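Long-range contact in amine Dehydrogenase (Pseudomonas putida, PDB 1JMX), which probably transfers electrons through two covalently bound c-type hemes as the alpha subunit of a quinohemoprotein amine dehydrogenase: residues A[186-200]-A[212-224]. Numbering follows the deposited sequence.
Sequences FSGHMLAKGDVRGVM and VEVKGAYADGTPF
K193 and V196 hold the ring of Y218 between them, at one end of the antiparallel pairing of strand 194-200 with strand 212-218. From K193 CB the chain leads to CG, which lies 3.6 Å from Y218 CE1; CD comes only loosely near D220 OD1, and CE comes within 3.3 Å of D220 OD1, beside the T222 methyl, whose position is less sure. Bends at chi2 (59°) and chi4 (-57°) curl the chain back over the ring, where NZ makes a cation-pi contact 3.6 Å from the Y218 centroid, almost on the ring normal. On the opposite face, V196 CG2 gives a CH-pi contact 4.0 Å from the same centroid; the same methyl lies over the face of F224, toward its rim, and the F224 edge in turn receives F186 CZ. M190 SD makes an oblique Met-aromatic contact 5.5 Å from the Y218 centroid, with CE against Y218 OH. A leucine in place of Y218 would probably leave the K193 ammonium without its aromatic partner and free to swing away, and open a gap beside V196. In the backbone, R197 and A217 exchange two hydrogen bonds, as do V199 and K215. G198 and G216 face each other with CA atoms 3.8 Å apart, where a CB on either would clash with the opposite strand. Both segments belong to the eight-stranded antiparallel barrel of domain II, and L274 of strand 269-280 packs against M190, V196 and Y218. The ring thus joins an apolar cluster on one face to a lysine on the other, whose charge the nearby D220 carboxylate probably eases without a salt bridge.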
ATOM      1  N   PHE A 186      34.629   8.170   7.172  1.00 18.28           N
ATOM      2  CA  PHE A 186      33.474   7.304   7.002  1.00 17.75           C
ATOM      3  C   PHE A 186      33.754   5.974   6.303  1.00 18.29           C
ATOM      4  O   PHE A 186      34.731   5.812   5.561  1.00 18.17           O
ATOM      5  CB  PHE A 186      32.310   8.050   6.317  1.00 18.00           C
ATOM      6  CG  PHE A 186      32.522   8.325   4.850  1.00 19.08           C
ATOM      7  CD1 PHE A 186      32.982   9.564   4.421  1.00 20.20           C
ATOM      8  CD2 PHE A 186      32.242   7.348   3.894  1.00 19.35           C
ATOM      9  CE1 PHE A 186      33.160   9.834   3.062  1.00 20.24           C
ATOM     10  CE2 PHE A 186      32.419   7.606   2.534  1.00 21.06           C
ATOM     11  CZ  PHE A 186      32.878   8.853   2.117  1.00 20.42           C
ATOM     12  N   SER A 187      32.860   5.028   6.562  1.00 18.57           N
ATOM     13  CA  SER A 187      32.913   3.695   5.996  1.00 17.63           C
ATOM     14  C   SER A 187      31.464   3.326   5.707  1.00 17.79           C
ATOM     15  O   SER A 187      30.555   3.744   6.420  1.00 17.20           O
ATOM     16  CB  SER A 187      33.509   2.718   7.007  1.00 17.85           C
ATOM     17  OG  SER A 187      33.573   1.419   6.463  1.00 22.29           O
ATOM     18  N   GLY A 188      31.253   2.551   4.657  1.00 18.41           N
ATOM     19  CA  GLY A 188      29.911   2.147   4.303  1.00 17.17           C
ATOM     20  C   GLY A 188      29.913   1.026   3.287  1.00 17.69           C
ATOM     21  O   GLY A 188      30.967   0.611   2.807  1.00 16.82           O
ATOM     22  N   HIS A 189      28.723   0.545   2.948  1.00 16.26           N
ATOM     23  CA  HIS A 189      28.582  -0.535   1.992  1.00 14.71           C
ATOM     24  C   HIS A 189      27.296  -0.417   1.192  1.00 15.20           C
ATOM     25  O   HIS A 189      26.221  -0.224   1.757  1.00 14.61           O
ATOM     26  CB  HIS A 189      28.591  -1.881   2.718  1.00 14.87           C
ATOM     27  CG  HIS A 189      28.570  -3.061   1.798  1.00 16.16           C
ATOM     28  ND1 HIS A 189      27.411  -3.537   1.225  1.00 16.96           N
ATOM     29  CD2 HIS A 189      29.571  -3.837   1.320  1.00 16.37           C
ATOM     30  CE1 HIS A 189      27.698  -4.550   0.432  1.00 16.86           C
ATOM     31  NE2 HIS A 189      29.002  -4.754   0.471  1.00 17.66           N
ATOM     32  N   MET A 190      27.414  -0.523  -0.123  1.00 14.89           N
ATOM     33  CA  MET A 190      26.251  -0.473  -0.989  1.00 16.33           C
ATOM     34  C   MET A 190      25.987  -1.887  -1.512  1.00 17.37           C
ATOM     35  O   MET A 190      26.864  -2.508  -2.106  1.00 17.54           O
ATOM     36  CB  MET A 190      26.479   0.485  -2.156  1.00 18.11           C
ATOM     37  CG  MET A 190      25.249   0.677  -3.032  1.00 21.71           C
ATOM     38  SD  MET A 190      25.531   1.764  -4.431  1.00 25.57           S
ATOM     39  CE  MET A 190      25.068   3.321  -3.733  1.00 26.96           C
ATOM     40  N   LEU A 191      24.792  -2.403  -1.238  1.00 16.67           N
ATOM     41  CA  LEU A 191      24.398  -3.740  -1.678  1.00 16.96           C
ATOM     42  C   LEU A 191      24.612  -3.872  -3.182  1.00 17.14           C
ATOM     43  O   LEU A 191      24.268  -2.973  -3.946  1.00 18.50           O
ATOM     44  CB  LEU A 191      22.925  -3.975  -1.339  1.00 17.59           C
ATOM     45  CG  LEU A 191      22.504  -5.128  -0.430  1.00 18.44           C
ATOM     46  CD1 LEU A 191      23.417  -5.289   0.773  1.00 18.35           C
ATOM     47  CD2 LEU A 191      21.087  -4.845   0.020  1.00 19.80           C
ATOM     48  N   ALA A 192      25.231  -4.972  -3.591  1.00 17.14           N
ATOM     49  CA  ALA A 192      25.512  -5.245  -4.997  1.00 16.55           C
ATOM     50  C   ALA A 192      26.539  -4.313  -5.646  1.00 17.64           C
ATOM     51  O   ALA A 192      26.738  -4.360  -6.865  1.00 18.51           O
ATOM     52  CB  ALA A 192      24.223  -5.266  -5.805  1.00 16.77           C
ATOM     53  N   LYS A 193      27.175  -3.460  -4.848  1.00 16.93           N
ATOM     54  CA  LYS A 193      28.198  -2.552  -5.368  1.00 18.68           C
ATOM     55  C   LYS A 193      29.512  -2.710  -4.598  1.00 18.90           C
ATOM     56  O   LYS A 193      30.587  -2.801  -5.192  1.00 19.72           O
ATOM     57  CB  LYS A 193      27.725  -1.103  -5.340  1.00 18.94           C
ATOM     58  CG  LYS A 193      28.798  -0.100  -5.761  1.00 21.92           C
ATOM     59  CD  LYS A 193      29.304  -0.377  -7.162  1.00 22.36           C
ATOM     60  CE  LYS A 193      30.417   0.570  -7.550  1.00 23.14           C
ATOM     61  NZ  LYS A 193      29.971   1.977  -7.445  1.00 25.41           N
ATOM     62  N   GLY A 194      29.424  -2.732  -3.274  1.00 19.61           N
ATOM     63  CA  GLY A 194      30.615  -2.919  -2.475  1.00 18.93           C
ATOM     64  C   GLY A 194      30.905  -1.861  -1.439  1.00 19.45           C
ATOM     65  O   GLY A 194      30.156  -0.899  -1.275  1.00 18.35           O
ATOM     66  N   ASP A 195      32.037  -2.048  -0.762  1.00 19.97           N
ATOM     67  CA  ASP A 195      32.497  -1.152   0.286  1.00 18.95           C
ATOM     68  C   ASP A 195      32.843   0.232  -0.220  1.00 17.97           C
ATOM     69  O   ASP A 195      33.131   0.427  -1.392  1.00 18.86           O
ATOM     70  CB  ASP A 195      33.703  -1.754   1.011  1.00 18.98           C
ATOM     71  CG  ASP A 195      33.329  -2.924   1.900  1.00 21.18           C
ATOM     72  OD1 ASP A 195      34.152  -3.853   2.058  1.00 21.41           O
ATOM     73  OD2 ASP A 195      32.214  -2.917   2.460  1.00 24.13           O
ATOM     74  N   VAL A 196      32.785   1.192   0.692  1.00 17.89           N
ATOM     75  CA  VAL A 196      33.082   2.579   0.394  1.00 17.83           C
ATOM     76  C   VAL A 196      33.743   3.153   1.645  1.00 17.24           C
ATOM     77  O   VAL A 196      33.463   2.716   2.763  1.00 16.57           O
ATOM     78  CB  VAL A 196      31.782   3.371   0.040  1.00 17.61           C
ATOM     79  CG1 VAL A 196      30.942   3.615   1.269  1.00 16.83           C
ATOM     80  CG2 VAL A 196      32.114   4.677  -0.645  1.00 18.52           C
ATOM     81  N   ARG A 197      34.671   4.082   1.443  1.00 19.00           N
ATOM     82  CA  ARG A 197      35.373   4.712   2.554  1.00 19.87           C
ATOM     83  C   ARG A 197      35.902   6.057   2.108  1.00 19.18           C
ATOM     84  O   ARG A 197      36.145   6.274   0.923  1.00 18.84           O
ATOM     85  CB  ARG A 197      36.529   3.835   3.055  1.00 20.60           C
ATOM     86  CG  ARG A 197      37.859   3.997   2.306  1.00 24.05           C
ATOM     87  CD  ARG A 197      37.873   3.317   0.954  1.00 25.63           C
ATOM     88  NE  ARG A 197      37.898   1.864   1.078  1.00 28.23           N
ATOM     89  CZ  ARG A 197      38.551   1.051   0.250  1.00 30.22           C
ATOM     90  NH1 ARG A 197      39.249   1.546  -0.769  1.00 30.61           N
ATOM     91  NH2 ARG A 197      38.487  -0.264   0.421  1.00 30.78           N
ATOM     92  N   GLY A 198      36.072   6.962   3.063  1.00 19.00           N
ATOM     93  CA  GLY A 198      36.579   8.278   2.736  1.00 18.65           C
ATOM     94  C   GLY A 198      36.483   9.253   3.889  1.00 19.21           C
ATOM     95  O   GLY A 198      36.379   8.862   5.052  1.00 18.50           O
ATOM     96  N   VAL A 199      36.515  10.537   3.556  1.00 20.76           N
ATOM     97  CA  VAL A 199      36.434  11.598   4.547  1.00 21.19           C
ATOM     98  C   VAL A 199      35.385  12.621   4.146  1.00 19.83           C
ATOM     99  O   VAL A 199      35.322  13.067   3.005  1.00 19.50           O
ATOM    100  CB  VAL A 199      37.814  12.298   4.758  1.00 22.47           C
ATOM    101  CG1 VAL A 199      37.676  13.474   5.724  1.00 23.77           C
ATOM    102  CG2 VAL A 199      38.819  11.305   5.319  1.00 22.69           C
ATOM    103  N   MET A 200      34.535  12.951   5.103  1.00 19.28           N
ATOM    104  CA  MET A 200      33.491  13.919   4.892  1.00 19.69           C
ATOM    105  C   MET A 200      33.840  15.149   5.705  1.00 18.95           C
ATOM    106  O   MET A 200      34.034  15.085   6.917  1.00 18.77           O
ATOM    107  CB  MET A 200      32.142  13.356   5.325  1.00 19.32           C
ATOM    108  CG  MET A 200      30.974  14.258   4.970  1.00 21.34           C
ATOM    109  SD  MET A 200      29.379  13.514   5.361  1.00 22.10           S
ATOM    110  CE  MET A 200      29.338  13.644   7.143  1.00 18.65           C
ATOM    111  N   VAL A 212      28.899  20.495   2.931  1.00 22.41           N
ATOM    112  CA  VAL A 212      29.436  19.141   3.070  1.00 22.68           C
ATOM    113  C   VAL A 212      30.287  18.740   1.875  1.00 22.46           C
ATOM    114  O   VAL A 212      29.948  19.018   0.727  1.00 20.91           O
ATOM    115  CB  VAL A 212      28.290  18.087   3.246  1.00 22.10           C
ATOM    116  CG1 VAL A 212      28.865  16.723   3.598  1.00 22.75           C
ATOM    117  CG2 VAL A 212      27.303  18.526   4.324  1.00 22.63           C
ATOM    118  N   GLU A 213      31.386  18.057   2.163  1.00 23.76           N
ATOM    119  CA  GLU A 213      32.295  17.601   1.123  1.00 25.84           C
ATOM    120  C   GLU A 213      32.655  16.149   1.390  1.00 23.91           C
ATOM    121  O   GLU A 213      33.172  15.812   2.449  1.00 23.78           O
ATOM    122  CB  GLU A 213      33.564  18.456   1.121  1.00 30.18           C
ATOM    123  CG  GLU A 213      34.494  18.198  -0.047  1.00 36.71           C
ATOM    124  CD  GLU A 213      34.497  19.340  -1.058  1.00 41.61           C
ATOM    125  OE1 GLU A 213      34.354  19.065  -2.283  1.00 44.42           O
ATOM    126  OE2 GLU A 213      34.652  20.513  -0.632  1.00 43.87           O
ATOM    127  N   VAL A 214      32.343  15.289   0.434  1.00 23.56           N
ATOM    128  CA  VAL A 214      32.631  13.873   0.554  1.00 23.18           C
ATOM    129  C   VAL A 214      33.795  13.539  -0.368  1.00 23.30           C
ATOM    130  O   VAL A 214      33.781  13.889  -1.552  1.00 21.73           O
ATOM    131  CB  VAL A 214      31.401  13.032   0.155  1.00 22.57           C
ATOM    132  CG1 VAL A 214      31.623  11.581   0.481  1.00 23.21           C
ATOM    133  CG2 VAL A 214      30.168  13.549   0.868  1.00 23.46           C
ATOM    134  N   LYS A 215      34.825  12.914   0.193  1.00 23.53           N
ATOM    135  CA  LYS A 215      35.990  12.514  -0.583  1.00 24.13           C
ATOM    136  C   LYS A 215      36.355  11.062  -0.293  1.00 23.27           C
ATOM    137  O   LYS A 215      36.823  10.743   0.792  1.00 23.05           O
ATOM    138  CB  LYS A 215      37.184  13.428  -0.287  1.00 27.07           C
ATOM    139  CG  LYS A 215      37.507  14.398  -1.416  1.00 31.24           C
ATOM    140  CD  LYS A 215      36.335  15.336  -1.679  1.00 35.07           C
ATOM    141  CE  LYS A 215      36.132  15.597  -3.170  1.00 36.97           C
ATOM    142  NZ  LYS A 215      34.796  16.232  -3.452  1.00 37.05           N
ATOM    143  N   GLY A 216      36.143  10.184  -1.267  1.00 22.76           N
ATOM    144  CA  GLY A 216      36.468   8.786  -1.062  1.00 22.58           C
ATOM    145  C   GLY A 216      36.329   7.950  -2.315  1.00 22.68           C
ATOM    146  O   GLY A 216      36.405   8.461  -3.432  1.00 23.53           O
ATOM    147  N   ALA A 217      36.136   6.652  -2.127  1.00 22.37           N
ATOM    148  CA  ALA A 217      35.983   5.738  -3.248  1.00 22.51           C
ATOM    149  C   ALA A 217      35.463   4.411  -2.750  1.00 22.51           C
ATOM    150  O   ALA A 217      35.448   4.151  -1.547  1.00 22.41           O
ATOM    151  CB  ALA A 217      37.322   5.532  -3.950  1.00 21.64           C
ATOM    152  N   TYR A 218      34.999   3.589  -3.686  1.00 24.49           N
ATOM    153  CA  TYR A 218      34.510   2.256  -3.370  1.00 25.10           C
ATOM    154  C   TYR A 218      35.713   1.332  -3.417  1.00 25.55           C
ATOM    155  O   TYR A 218      36.779   1.717  -3.906  1.00 26.62           O
ATOM    156  CB  TYR A 218      33.472   1.804  -4.388  1.00 25.35           C
ATOM    157  CG  TYR A 218      32.120   2.457  -4.226  1.00 26.05           C
ATOM    158  CD1 TYR A 218      31.114   1.835  -3.487  1.00 26.79           C
ATOM    159  CD2 TYR A 218      31.829   3.670  -4.846  1.00 25.47           C
ATOM    160  CE1 TYR A 218      29.851   2.399  -3.373  1.00 27.76           C
ATOM    161  CE2 TYR A 218      30.568   4.243  -4.744  1.00 27.71           C
ATOM    162  CZ  TYR A 218      29.584   3.603  -4.005  1.00 29.08           C
ATOM    163  OH  TYR A 218      28.330   4.167  -3.896  1.00 31.37           O
ATOM    164  N   ALA A 219      35.545   0.117  -2.904  1.00 26.22           N
ATOM    165  CA  ALA A 219      36.624  -0.856  -2.890  1.00 26.75           C
ATOM    166  C   ALA A 219      37.065  -1.235  -4.305  1.00 28.55           C
ATOM    167  O   ALA A 219      38.219  -1.625  -4.510  1.00 28.67           O
ATOM    168  CB  ALA A 219      36.206  -2.091  -2.116  1.00 25.57           C
ATOM    169  N   ASP A 220      36.168  -1.073  -5.280  1.00 29.06           N
ATOM    170  CA  ASP A 220      36.479  -1.413  -6.670  1.00 29.95           C
ATOM    171  C   ASP A 220      37.159  -0.292  -7.473  1.00 30.91           C
ATOM    172  O   ASP A 220      37.376  -0.425  -8.685  1.00 32.31           O
ATOM    173  CB  ASP A 220      35.215  -1.885  -7.399  1.00 30.17           C
ATOM    174  CG  ASP A 220      34.224  -0.768  -7.641  1.00 30.95           C
ATOM    175  OD1 ASP A 220      33.243  -0.989  -8.385  1.00 31.30           O
ATOM    176  OD2 ASP A 220      34.424   0.330  -7.089  1.00 31.57           O
ATOM    177  N   GLY A 221      37.449   0.827  -6.816  1.00 31.18           N
ATOM    178  CA  GLY A 221      38.113   1.928  -7.499  1.00 31.21           C
ATOM    179  C   GLY A 221      37.236   3.040  -8.054  1.00 30.88           C
ATOM    180  O   GLY A 221      37.766   4.058  -8.518  1.00 31.03           O
ATOM    181  N   THR A 222      35.918   2.838  -8.075  1.00 29.94           N
ATOM    182  CA  THR A 222      35.009   3.870  -8.569  1.00 30.02           C
ATOM    183  C   THR A 222      34.993   4.983  -7.499  1.00 29.07           C
ATOM    184  O   THR A 222      34.907   4.712  -6.300  1.00 28.80           O
ATOM    185  CB  THR A 222      33.581   3.291  -8.865  1.00 30.98           C
ATOM    186  OG1 THR A 222      32.704   4.323  -9.339  1.00 33.71           O
ATOM    187  CG2 THR A 222      32.982   2.729  -7.650  1.00 33.50           C
ATOM    188  N   PRO A 223      35.159   6.250  -7.921  1.00 28.08           N
ATOM    189  CA  PRO A 223      35.179   7.400  -7.016  1.00 27.16           C
ATOM    190  C   PRO A 223      33.893   7.683  -6.246  1.00 26.40           C
ATOM    191  O   PRO A 223      32.792   7.365  -6.697  1.00 26.08           O
ATOM    192  CB  PRO A 223      35.504   8.564  -7.960  1.00 27.08           C
ATOM    193  CG  PRO A 223      36.255   7.915  -9.068  1.00 27.00           C
ATOM    194  CD  PRO A 223      35.435   6.683  -9.299  1.00 27.36           C
ATOM    195  N   PHE A 224      34.057   8.311  -5.088  1.00 24.77           N
ATOM    196  CA  PHE A 224      32.932   8.704  -4.257  1.00 23.89           C
ATOM    197  C   PHE A 224      33.222  10.115  -3.739  1.00 23.02           C
ATOM    198  O   PHE A 224      33.471  10.335  -2.551  1.00 22.76           O
ATOM    199  CB  PHE A 224      32.709   7.718  -3.104  1.00 23.74           C
ATOM    200  CG  PHE A 224      31.353   7.841  -2.464  1.00 22.73           C
ATOM    201  CD1 PHE A 224      30.211   7.453  -3.154  1.00 22.94           C
ATOM    202  CD2 PHE A 224      31.214   8.371  -1.188  1.00 23.21           C
ATOM    203  CE1 PHE A 224      28.939   7.592  -2.587  1.00 23.38           C
ATOM    204  CE2 PHE A 224      29.947   8.517  -0.603  1.00 24.21           C
ATOM    205  CZ  PHE A 224      28.805   8.125  -1.310  1.00 24.34           C
TER